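Local coordinates for protein arginase (Trypanosoma brucei brucei, PDB 4RHJ) that is of unknown function but keeps the arginase-deacetylase fold, having evolved without the binuclear manganese cluster of the family, at residues 138-144 with 284-289; 162-168 with 237-243; 193-199 with 214-219. One frame throughout, in Å; residues are numbered along the deposited sequence.

Contact 1 of 3, residues 138-144 with 284-289; sequences VSVGGDG and IDVYGY
Ser139 and Asp285 pair at the middle of the parallel sheet of the arginase-deacetylase fold, where strands 136-140 and 281-287 run side by side. Ser139 N donates to Ile284 O, and Val286 N donates back to Ser139 O. Gly141 N then reaches Val286 O at 2.7 Å in a nearly straight bond. Past the strand ends, Gly288 N bonds to Gly142 O at 3.0 Å, which carries the pairing one bond further. On one face Val138 CG1 lies alongside Ile284 CB, 3.5 Å away. On the other face Asp285 OD1 lies 2.8 Å from Ser139 O with no hydrogen bond between them. Only the weak bond from Ser139 OG to Asp285 OD1, 3.4 Å long, joins the two side chains. Asp285 OD2 turns to Gly144 and has a weak bond to Thr147 outside. Tyr287 sets CG between its backbone N and carbonyl carbon (chi1 62°), which turns the ring face to Gly144. The ring lies close to Asp244, a manganese site residue with no metal in this chain, and its OH bonds to His167. Over the centre of one ring face sits Gly144 CA, a CH-pi contact 3.3 Å from the Tyr287 ring centroid.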
loop_
_atom_site.group_PDB
_atom_site.type_symbol
_atom_site.label_atom_id
_atom_site.label_comp_id
_atom_site.label_asym_id
_atom_site.label_seq_id
_atom_site.Cartn_x
_atom_site.Cartn_y
_atom_site.Cartn_z
ATOM N N VAL A 138 14.562 -22.689 9.054
ATOM C CA VAL A 138 13.829 -21.666 8.294
ATOM C C VAL A 138 14.357 -21.508 6.862
ATOM O O VAL A 138 15.448 -21.008 6.649
ATOM C CB VAL A 138 13.894 -20.311 8.963
ATOM C CG1 VAL A 138 12.829 -19.412 8.394
ATOM C CG2 VAL A 138 13.720 -20.444 10.474
ATOM N N SER A 139 13.558 -21.939 5.898
ATOM C CA SER A 139 13.968 -21.986 4.515
ATOM C C SER A 139 13.395 -20.815 3.740
ATOM O O SER A 139 12.180 -20.652 3.651
ATOM C CB SER A 139 13.527 -23.281 3.882
ATOM O OG SER A 139 13.333 -23.105 2.502
ATOM N N VAL A 140 14.289 -20.013 3.170
ATOM C CA VAL A 140 13.924 -18.738 2.585
ATOM C C VAL A 140 14.223 -18.701 1.104
ATOM O O VAL A 140 15.364 -18.882 0.685
ATOM C CB VAL A 140 14.647 -17.584 3.289
ATOM C CG1 VAL A 140 14.463 -16.301 2.516
ATOM C CG2 VAL A 140 14.122 -17.444 4.703
ATOM N N GLY A 141 13.160 -18.472 0.335
ATOM C CA GLY A 141 13.197 -18.381 -1.108
ATOM C C GLY A 141 12.400 -19.485 -1.774
ATOM O O GLY A 141 11.741 -20.281 -1.122
ATOM N N GLY A 142 12.482 -19.540 -3.100
ATOM C CA GLY A 142 11.911 -20.645 -3.831
ATOM C C GLY A 142 10.436 -20.487 -4.120
ATOM O O GLY A 142 9.921 -19.366 -4.132
ATOM N N ASP A 143 9.753 -21.612 -4.337
ATOM C CA ASP A 143 8.353 -21.566 -4.745
ATOM C C ASP A 143 7.399 -22.171 -3.708
ATOM O O ASP A 143 6.192 -22.190 -3.910
ATOM C CB ASP A 143 8.183 -22.264 -6.105
ATOM C CG ASP A 143 8.846 -23.643 -6.156
ATOM O OD1 ASP A 143 9.282 -24.160 -5.103
ATOM O OD2 ASP A 143 8.928 -24.223 -7.263
ATOM N N GLY A 144 7.916 -22.637 -2.581
ATOM C CA GLY A 144 7.039 -23.231 -1.593
ATOM C C GLY A 144 7.188 -24.727 -1.470
ATOM O O GLY A 144 6.582 -25.326 -0.598
ATOM N N ILE A 284 9.808 -22.936 9.129
ATOM C CA ILE A 284 9.253 -21.785 8.416
ATOM C C ILE A 284 9.810 -21.689 6.988
ATOM O O ILE A 284 11.016 -21.697 6.776
ATOM C CB ILE A 284 9.547 -20.454 9.165
ATOM C CG1 ILE A 284 9.005 -20.483 10.597
ATOM C CG2 ILE A 284 8.957 -19.251 8.418
ATOM C CD1 ILE A 284 9.483 -19.340 11.423
ATOM N N ASP A 285 8.913 -21.603 6.021
ATOM C CA ASP A 285 9.299 -21.495 4.630
ATOM C C ASP A 285 8.741 -20.223 4.065
ATOM O O ASP A 285 7.527 -20.086 3.890
ATOM C CB ASP A 285 8.807 -22.685 3.786
ATOM C CG ASP A 285 9.202 -22.559 2.305
ATOM O OD1 ASP A 285 10.227 -21.910 2.007
ATOM O OD2 ASP A 285 8.496 -23.107 1.444
ATOM N N VAL A 286 9.620 -19.283 3.776
ATOM C CA VAL A 286 9.143 -18.056 3.176
ATOM C C VAL A 286 9.562 -17.996 1.715
ATOM O O VAL A 286 10.746 -17.898 1.415
ATOM C CB VAL A 286 9.646 -16.830 3.928
ATOM C CG1 VAL A 286 8.799 -15.636 3.561
ATOM C CG2 VAL A 286 9.556 -17.079 5.427
ATOM N N TYR A 287 8.563 -18.027 0.828
ATOM C CA TYR A 287 8.734 -18.266 -0.605
ATOM C C TYR A 287 7.867 -17.358 -1.470
ATOM O O TYR A 287 7.144 -16.515 -0.956
ATOM C CB TYR A 287 8.396 -19.716 -0.924
ATOM C CG TYR A 287 6.961 -20.110 -0.612
ATOM C CD1 TYR A 287 6.588 -20.535 0.662
ATOM C CD2 TYR A 287 5.985 -20.072 -1.597
ATOM C CE1 TYR A 287 5.281 -20.914 0.935
ATOM C CE2 TYR A 287 4.694 -20.447 -1.337
ATOM C CZ TYR A 287 4.333 -20.863 -0.072
ATOM O OH TYR A 287 3.019 -21.227 0.179
ATOM N N GLY A 288 7.933 -17.544 -2.787
ATOM C CA GLY A 288 7.078 -16.799 -3.704
ATOM C C GLY A 288 7.695 -15.565 -4.331
ATOM O O GLY A 288 7.069 -14.889 -5.141
ATOM N N TYR A 289 8.940 -15.289 -3.960
ATOM C CA TYR A 289 9.617 -14.075 -4.343
ATOM C C TYR A 289 10.574 -14.316 -5.505
ATOM O O TYR A 289 11.399 -15.218 -5.491
ATOM C CB TYR A 289 10.362 -13.485 -3.132
ATOM C CG TYR A 289 11.436 -12.490 -3.496
ATOM C CD1 TYR A 289 11.112 -11.215 -3.943
ATOM C CD2 TYR A 289 12.784 -12.834 -3.421
ATOM C CE1 TYR A 289 12.107 -10.312 -4.293
ATOM C CE2 TYR A 289 13.792 -11.924 -3.768
ATOM C CZ TYR A 289 13.441 -10.661 -4.200
ATOM O OH TYR A 289 14.421 -9.750 -4.543
#

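Contact 2 of 3, residues 162-168 with 237-243; sequences DIVIVHF and YPVFISI
Val164 and Tyr237 meet at the N-terminal end of two neighbouring parallel strands, 163-168 and 239-244, in the central sheet. The methyl CG1 of Val164 is a bump that fits against Tyr237 CB at 3.6 Å, the two side chains crossing at about a right angle. The Tyr237 ring turns its edge to Asp162, with Asp162 CB near the ring plane, 3.7 Å from CD1 of Tyr237. Further along the same face, Val166 CG2 rests on Val239 CG1, and these two side chains cross at a slant. At the C-terminal end Phe168 lies beside Ile243, and CD2 of its ring touches Ile243 CG1 at 3.7 Å. On the opposite face Ile165 CG1 packs alongside Phe240 CB. Helix 148-157 covers Phe240 and Ile163 on this face. Five backbone bonds join the strands, all nearly straight, from Val164 N to Pro238 O at 3.2 Å up to Phe168 N to Ser242 O at 3.0 Å. Before the first bond, Asp162 O faces Pro238 CD at 3.2 Å. Proline has no N-H to offer, and this buried carbonyl finds no hydrogen-bond partner in the model. Backbone bonds hold the strands, while the side-chain contacts are mainly apolar; His167 and Ser242 find polar partners outside, Tyr287 OH and Thr147 OG1.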
loop_
_atom_site.group_PDB
_atom_site.type_symbol
_atom_site.label_atom_id
_atom_site.label_comp_id
_atom_site.label_asym_id
_atom_site.label_seq_id
_atom_site.Cartn_x
_atom_site.Cartn_y
_atom_site.Cartn_z
ATOM N N ASP A 162 2.149 -34.635 16.205
ATOM C CA ASP A 162 1.134 -34.117 15.288
ATOM C C ASP A 162 1.570 -32.781 14.677
ATOM O O ASP A 162 1.756 -31.807 15.399
ATOM C CB ASP A 162 -0.200 -33.939 16.016
ATOM C CG ASP A 162 -0.792 -35.249 16.485
ATOM O OD1 ASP A 162 -0.565 -36.278 15.811
ATOM O OD2 ASP A 162 -1.493 -35.246 17.525
ATOM N N ILE A 163 1.729 -32.729 13.358
ATOM C CA ILE A 163 2.143 -31.489 12.699
ATOM C C ILE A 163 0.985 -30.782 12.012
ATOM O O ILE A 163 0.306 -31.365 11.176
ATOM C CB ILE A 163 3.231 -31.738 11.644
ATOM C CG1 ILE A 163 4.426 -32.472 12.266
ATOM C CG2 ILE A 163 3.633 -30.421 10.986
ATOM C CD1 ILE A 163 5.492 -32.869 11.269
ATOM N N VAL A 164 0.764 -29.522 12.365
ATOM C CA VAL A 164 -0.214 -28.725 11.643
ATOM C C VAL A 164 0.520 -27.651 10.872
ATOM O O VAL A 164 1.708 -27.443 11.079
ATOM C CB VAL A 164 -1.255 -28.093 12.570
ATOM C CG1 VAL A 164 -1.681 -29.094 13.630
ATOM C CG2 VAL A 164 -0.711 -26.821 13.204
ATOM N N ILE A 165 -0.189 -26.985 9.974
ATOM C CA ILE A 165 0.411 -25.966 9.123
ATOM C C ILE A 165 -0.452 -24.713 9.089
ATOM O O ILE A 165 -1.658 -24.793 8.913
ATOM C CB ILE A 165 0.623 -26.484 7.677
ATOM C CG1 ILE A 165 1.679 -27.592 7.657
ATOM C CG2 ILE A 165 1.048 -25.358 6.757
ATOM C CD1 ILE A 165 2.098 -28.006 6.277
ATOM N N VAL A 166 0.171 -23.556 9.276
ATOM C CA VAL A 166 -0.526 -22.285 9.087
ATOM C C VAL A 166 -0.094 -21.687 7.738
ATOM O O VAL A 166 1.019 -21.180 7.618
ATOM C CB VAL A 166 -0.253 -21.302 10.238
ATOM C CG1 VAL A 166 -0.900 -19.959 9.957
ATOM C CG2 VAL A 166 -0.796 -21.849 11.533
ATOM N N HIS A 167 -0.962 -21.771 6.723
ATOM C CA HIS A 167 -0.576 -21.413 5.344
ATOM C C HIS A 167 -1.145 -20.067 4.889
ATOM O O HIS A 167 -2.355 -19.875 4.802
ATOM C CB HIS A 167 -0.991 -22.518 4.340
ATOM C CG HIS A 167 -0.606 -22.226 2.915
ATOM N ND1 HIS A 167 -1.518 -22.234 1.882
ATOM C CD2 HIS A 167 0.586 -21.890 2.358
ATOM C CE1 HIS A 167 -0.903 -21.933 0.749
ATOM N NE2 HIS A 167 0.372 -21.723 1.013
ATOM N N PHE A 168 -0.236 -19.154 4.579
ATOM C CA PHE A 168 -0.553 -17.814 4.093
ATOM C C PHE A 168 -0.322 -17.642 2.596
ATOM O O PHE A 168 0.805 -17.503 2.152
ATOM C CB PHE A 168 0.300 -16.761 4.812
ATOM C CG PHE A 168 0.100 -16.703 6.302
ATOM C CD1 PHE A 168 -0.914 -15.946 6.846
ATOM C CD2 PHE A 168 0.978 -17.371 7.158
ATOM C CE1 PHE A 168 -1.081 -15.895 8.215
ATOM C CE2 PHE A 168 0.829 -17.318 8.512
ATOM C CZ PHE A 168 -0.196 -16.574 9.049
ATOM N N TYR A 237 -0.500 -28.118 19.377
ATOM C CA TYR A 237 0.031 -28.823 18.203
ATOM C C TYR A 237 1.154 -28.044 17.520
ATOM O O TYR A 237 0.933 -26.906 17.118
ATOM C CB TYR A 237 -1.087 -29.086 17.183
ATOM C CG TYR A 237 -2.223 -29.918 17.712
ATOM C CD1 TYR A 237 -2.214 -31.300 17.588
ATOM C CD2 TYR A 237 -3.303 -29.326 18.343
ATOM C CE1 TYR A 237 -3.257 -32.068 18.081
ATOM C CE2 TYR A 237 -4.350 -30.081 18.838
ATOM C CZ TYR A 237 -4.322 -31.453 18.705
ATOM O OH TYR A 237 -5.360 -32.212 19.198
ATOM N N PRO A 238 2.351 -28.665 17.379
ATOM C CA PRO A 238 3.556 -28.105 16.740
ATOM C C PRO A 238 3.278 -27.423 15.400
ATOM O O PRO A 238 2.664 -28.019 14.528
ATOM C CB PRO A 238 4.443 -29.337 16.543
ATOM C CG PRO A 238 4.075 -30.217 17.668
ATOM C CD PRO A 238 2.595 -30.034 17.871
ATOM N N VAL A 239 3.731 -26.187 15.238
ATOM C CA VAL A 239 3.361 -25.406 14.072
ATOM C C VAL A 239 4.464 -25.300 13.017
ATOM O O VAL A 239 5.568 -24.878 13.303
ATOM C CB VAL A 239 2.926 -23.957 14.460
ATOM C CG1 VAL A 239 2.471 -23.201 13.230
ATOM C CG2 VAL A 239 1.804 -23.971 15.487
ATOM N N PHE A 240 4.143 -25.702 11.796
ATOM C CA PHE A 240 4.931 -25.341 10.626
ATOM C C PHE A 240 4.371 -24.029 10.127
ATOM O O PHE A 240 3.158 -23.840 10.085
ATOM C CB PHE A 240 4.848 -26.419 9.538
ATOM C CG PHE A 240 5.703 -26.145 8.322
ATOM C CD1 PHE A 240 6.890 -26.843 8.114
ATOM C CD2 PHE A 240 5.313 -25.206 7.372
ATOM C CE1 PHE A 240 7.682 -26.591 6.988
ATOM C CE2 PHE A 240 6.103 -24.951 6.255
ATOM C CZ PHE A 240 7.283 -25.647 6.063
ATOM N N ILE A 241 5.232 -23.102 9.748
ATOM C CA ILE A 241 4.708 -21.857 9.230
ATOM C C ILE A 241 5.141 -21.721 7.785
ATOM O O ILE A 241 6.330 -21.770 7.488
ATOM C CB ILE A 241 5.154 -20.660 10.089
ATOM C CG1 ILE A 241 4.419 -20.720 11.436
ATOM C CG2 ILE A 241 4.850 -19.356 9.382
ATOM C CD1 ILE A 241 4.689 -19.571 12.381
ATOM N N SER A 242 4.154 -21.607 6.892
ATOM C CA SER A 242 4.398 -21.499 5.452
ATOM C C SER A 242 3.796 -20.198 4.950
ATOM O O SER A 242 2.596 -19.945 5.126
ATOM C CB SER A 242 3.812 -22.681 4.683
ATOM O OG SER A 242 4.297 -22.710 3.344
ATOM N N ILE A 243 4.652 -19.392 4.327
ATOM C CA ILE A 243 4.359 -18.008 3.992
ATOM C C ILE A 243 4.651 -17.726 2.524
ATOM O O ILE A 243 5.795 -17.649 2.103
ATOM C CB ILE A 243 5.174 -17.038 4.882
ATOM C CG1 ILE A 243 4.604 -17.018 6.307
ATOM C CG2 ILE A 243 5.214 -15.632 4.278
ATOM C CD1 ILE A 243 5.488 -16.315 7.305
#

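Contact 3 of 3, residues 193-199 with 214-219; sequences VVSVGNR and MFYMDM
Met217 and Val194 touch across a beta-alpha-beta unit in which strand 190-196, helix 203-211 and strand 215-217 follow one another. The two strands run parallel at the edge of this chain's sheet. Four backbone bonds join them, from Phe215 N to Val193 O through to Gly197 N on Met217 O, which is 2.9 Å long. Met217, Met219 and Val193 bury the most surface. The Met217 chain bends at chi2 (124°, off a staggered position) and again at chi3, which brings the methyl CE back over strand 190-196. There CE meets Val194 CG1 at 3.4 Å, tighter than usual for two carbons, the two side chains crossing at a slant. It also touches Val196 CG2 at 4.0 Å. Val193 works on the other face. Its CG1 lies alongside the sulfur of Met214, 3.6 Å from SD. Met219 follows the strand into the loop. Its CG rests on Gly197 O at 3.6 Å and runs beside Arg199 CD, while its backbone N makes a weak bond to Asn198 O. The Arg199 guanidinium is held by backbone carbonyls outside, among them Val260 O and Ser246 O. Arg267 of the second subunit packs on Met219 and Arg199, so this end of the sheet adjoins the subunit interface. Asp218 is shared between the subunits: its OD2 bonds to Tyr75 OH of the second subunit, and its OD1 forms a salt bridge with Arg209 NH2, which also bonds to Asn198 OD1.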
loop_
_atom_site.group_PDB
_atom_site.type_symbol
_atom_site.label_atom_id
_atom_site.label_comp_id
_atom_site.label_asym_id
_atom_site.label_seq_id
_atom_site.Cartn_x
_atom_site.Cartn_y
_atom_site.Cartn_z
ATOM N N VAL A 193 -4.907 -28.139 8.593
ATOM C CA VAL A 193 -4.413 -26.989 7.837
ATOM C C VAL A 193 -5.221 -25.722 8.100
ATOM O O VAL A 193 -6.428 -25.685 7.899
ATOM C CB VAL A 193 -4.426 -27.248 6.314
ATOM C CG1 VAL A 193 -4.013 -25.989 5.553
ATOM C CG2 VAL A 193 -3.512 -28.408 5.953
ATOM N N VAL A 194 -4.528 -24.682 8.541
ATOM C CA VAL A 194 -5.100 -23.358 8.681
ATOM C C VAL A 194 -4.632 -22.477 7.521
ATOM O O VAL A 194 -3.469 -22.092 7.451
ATOM C CB VAL A 194 -4.701 -22.724 10.032
ATOM C CG1 VAL A 194 -5.530 -21.515 10.317
ATOM C CG2 VAL A 194 -4.862 -23.732 11.171
ATOM N N SER A 195 -5.531 -22.183 6.591
ATOM C CA SER A 195 -5.179 -21.367 5.432
ATOM C C SER A 195 -5.692 -19.944 5.555
ATOM O O SER A 195 -6.893 -19.707 5.603
ATOM C CB SER A 195 -5.716 -22.001 4.162
ATOM O OG SER A 195 -4.873 -23.066 3.763
ATOM N N VAL A 196 -4.771 -18.991 5.577
ATOM C CA VAL A 196 -5.119 -17.602 5.857
ATOM C C VAL A 196 -4.835 -16.695 4.649
ATOM O O VAL A 196 -3.820 -16.844 3.981
ATOM C CB VAL A 196 -4.349 -17.085 7.114
ATOM C CG1 VAL A 196 -4.776 -15.669 7.485
ATOM C CG2 VAL A 196 -4.550 -18.026 8.306
ATOM N N GLY A 197 -5.740 -15.766 4.360
ATOM C CA GLY A 197 -5.508 -14.802 3.302
ATOM C C GLY A 197 -5.947 -15.182 1.900
ATOM O O GLY A 197 -5.840 -14.358 1.005
ATOM N N ASN A 198 -6.456 -16.397 1.706
ATOM C CA ASN A 198 -6.895 -16.864 0.385
ATOM C C ASN A 198 -7.854 -15.888 -0.309
ATOM O O ASN A 198 -8.789 -15.396 0.315
ATOM C CB ASN A 198 -7.571 -18.238 0.499
ATOM C CG ASN A 198 -6.589 -19.379 0.649
ATOM O OD1 ASN A 198 -6.953 -20.532 0.458
ATOM N ND2 ASN A 198 -5.345 -19.072 0.997
ATOM N N ARG A 199 -7.626 -15.599 -1.590
ATOM C CA ARG A 199 -8.592 -14.795 -2.353
ATOM C C ARG A 199 -8.752 -15.234 -3.809
ATOM O O ARG A 199 -9.487 -14.617 -4.564
ATOM C CB ARG A 199 -8.232 -13.301 -2.290
ATOM C CG ARG A 199 -6.807 -12.937 -2.677
ATOM C CD ARG A 199 -6.446 -11.510 -2.229
ATOM N NE ARG A 199 -5.101 -11.142 -2.660
ATOM C CZ ARG A 199 -3.989 -11.427 -1.993
ATOM N NH1 ARG A 199 -4.047 -12.048 -0.828
ATOM N NH2 ARG A 199 -2.818 -11.055 -2.497
ATOM N N MET A 214 -10.247 -28.827 6.688
ATOM C CA MET A 214 -9.275 -27.825 7.102
ATOM C C MET A 214 -9.976 -26.507 7.351
ATOM O O MET A 214 -11.080 -26.280 6.866
ATOM C CB MET A 214 -8.176 -27.657 6.051
ATOM C CG MET A 214 -8.482 -26.686 4.928
ATOM S SD MET A 214 -7.078 -26.540 3.813
ATOM C CE MET A 214 -7.107 -28.160 3.049
ATOM N N PHE A 215 -9.341 -25.639 8.125
ATOM C CA PHE A 215 -9.935 -24.343 8.417
ATOM C C PHE A 215 -9.308 -23.264 7.543
ATOM O O PHE A 215 -8.160 -23.367 7.110
ATOM C CB PHE A 215 -9.793 -23.992 9.903
ATOM C CG PHE A 215 -10.774 -22.955 10.375
ATOM C CD1 PHE A 215 -12.132 -23.118 10.148
ATOM C CD2 PHE A 215 -10.346 -21.826 11.052
ATOM C CE1 PHE A 215 -13.038 -22.170 10.577
ATOM C CE2 PHE A 215 -11.258 -20.869 11.486
ATOM C CZ PHE A 215 -12.601 -21.044 11.246
ATOM N N TYR A 216 -10.087 -22.233 7.263
ATOM C CA TYR A 216 -9.636 -21.190 6.369
ATOM C C TYR A 216 -10.225 -19.834 6.746
ATOM O O TYR A 216 -11.252 -19.749 7.419
ATOM C CB TYR A 216 -9.975 -21.548 4.916
ATOM C CG TYR A 216 -11.277 -22.300 4.733
ATOM C CD1 TYR A 216 -12.445 -21.631 4.390
ATOM C CD2 TYR A 216 -11.332 -23.687 4.872
ATOM C CE1 TYR A 216 -13.631 -22.320 4.205
ATOM C CE2 TYR A 216 -12.509 -24.379 4.696
ATOM C CZ TYR A 216 -13.653 -23.692 4.360
ATOM O OH TYR A 216 -14.823 -24.391 4.180
ATOM N N MET A 217 -9.527 -18.782 6.326
ATOM C CA MET A 217 -9.952 -17.406 6.520
ATOM C C MET A 217 -9.533 -16.575 5.326
ATOM O O MET A 217 -8.433 -16.046 5.303
ATOM C CB MET A 217 -9.354 -16.807 7.795
ATOM C CG MET A 217 -9.858 -17.413 9.093
ATOM S SD MET A 217 -8.533 -18.056 10.141
ATOM C CE MET A 217 -8.110 -19.550 9.263
ATOM N N ASP A 218 -10.420 -16.470 4.341
ATOM C CA ASP A 218 -10.209 -15.625 3.171
ATOM C C ASP A 218 -10.304 -14.159 3.591
ATOM O O ASP A 218 -10.835 -13.865 4.642
ATOM C CB ASP A 218 -11.235 -15.953 2.083
ATOM C CG ASP A 218 -11.210 -17.423 1.677
ATOM O OD1 ASP A 218 -10.650 -18.240 2.429
ATOM O OD2 ASP A 218 -11.760 -17.762 0.611
ATOM N N MET A 219 -9.781 -13.248 2.779
ATOM C CA MET A 219 -9.758 -11.825 3.133
ATOM C C MET A 219 -11.127 -11.241 3.524
ATOM O O MET A 219 -12.055 -11.108 2.716
ATOM C CB MET A 219 -9.163 -11.021 1.979
ATOM C CG MET A 219 -7.751 -11.414 1.626
ATOM S SD MET A 219 -6.506 -10.918 2.837
ATOM C CE MET A 219 -6.808 -9.159 2.943
#

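From the N terminus, the chain opens contact 1 at 138-144, contact 2 at 162-168 and contact 3 at 193-199. It closes them in reverse order. Segment 214-219 closes the short loop of contact 3, 237-243 closes contact 2 around it, and 284-289 closes contact 1 around both. None of them cross. All three belong to one parallel sheet, which they follow from its middle to one edge. Contacts 1 and 2 adjoin through strands 281-287 and 239-244, where Asp285 N bonds to Ile241 O. Contacts 2 and 3 adjoin through strands 163-168 and 190-196, where His167 backbone atoms bond to Val194 and Val196. Contacts 1 and 3 do not touch, with nearest atoms about 9 Å apart.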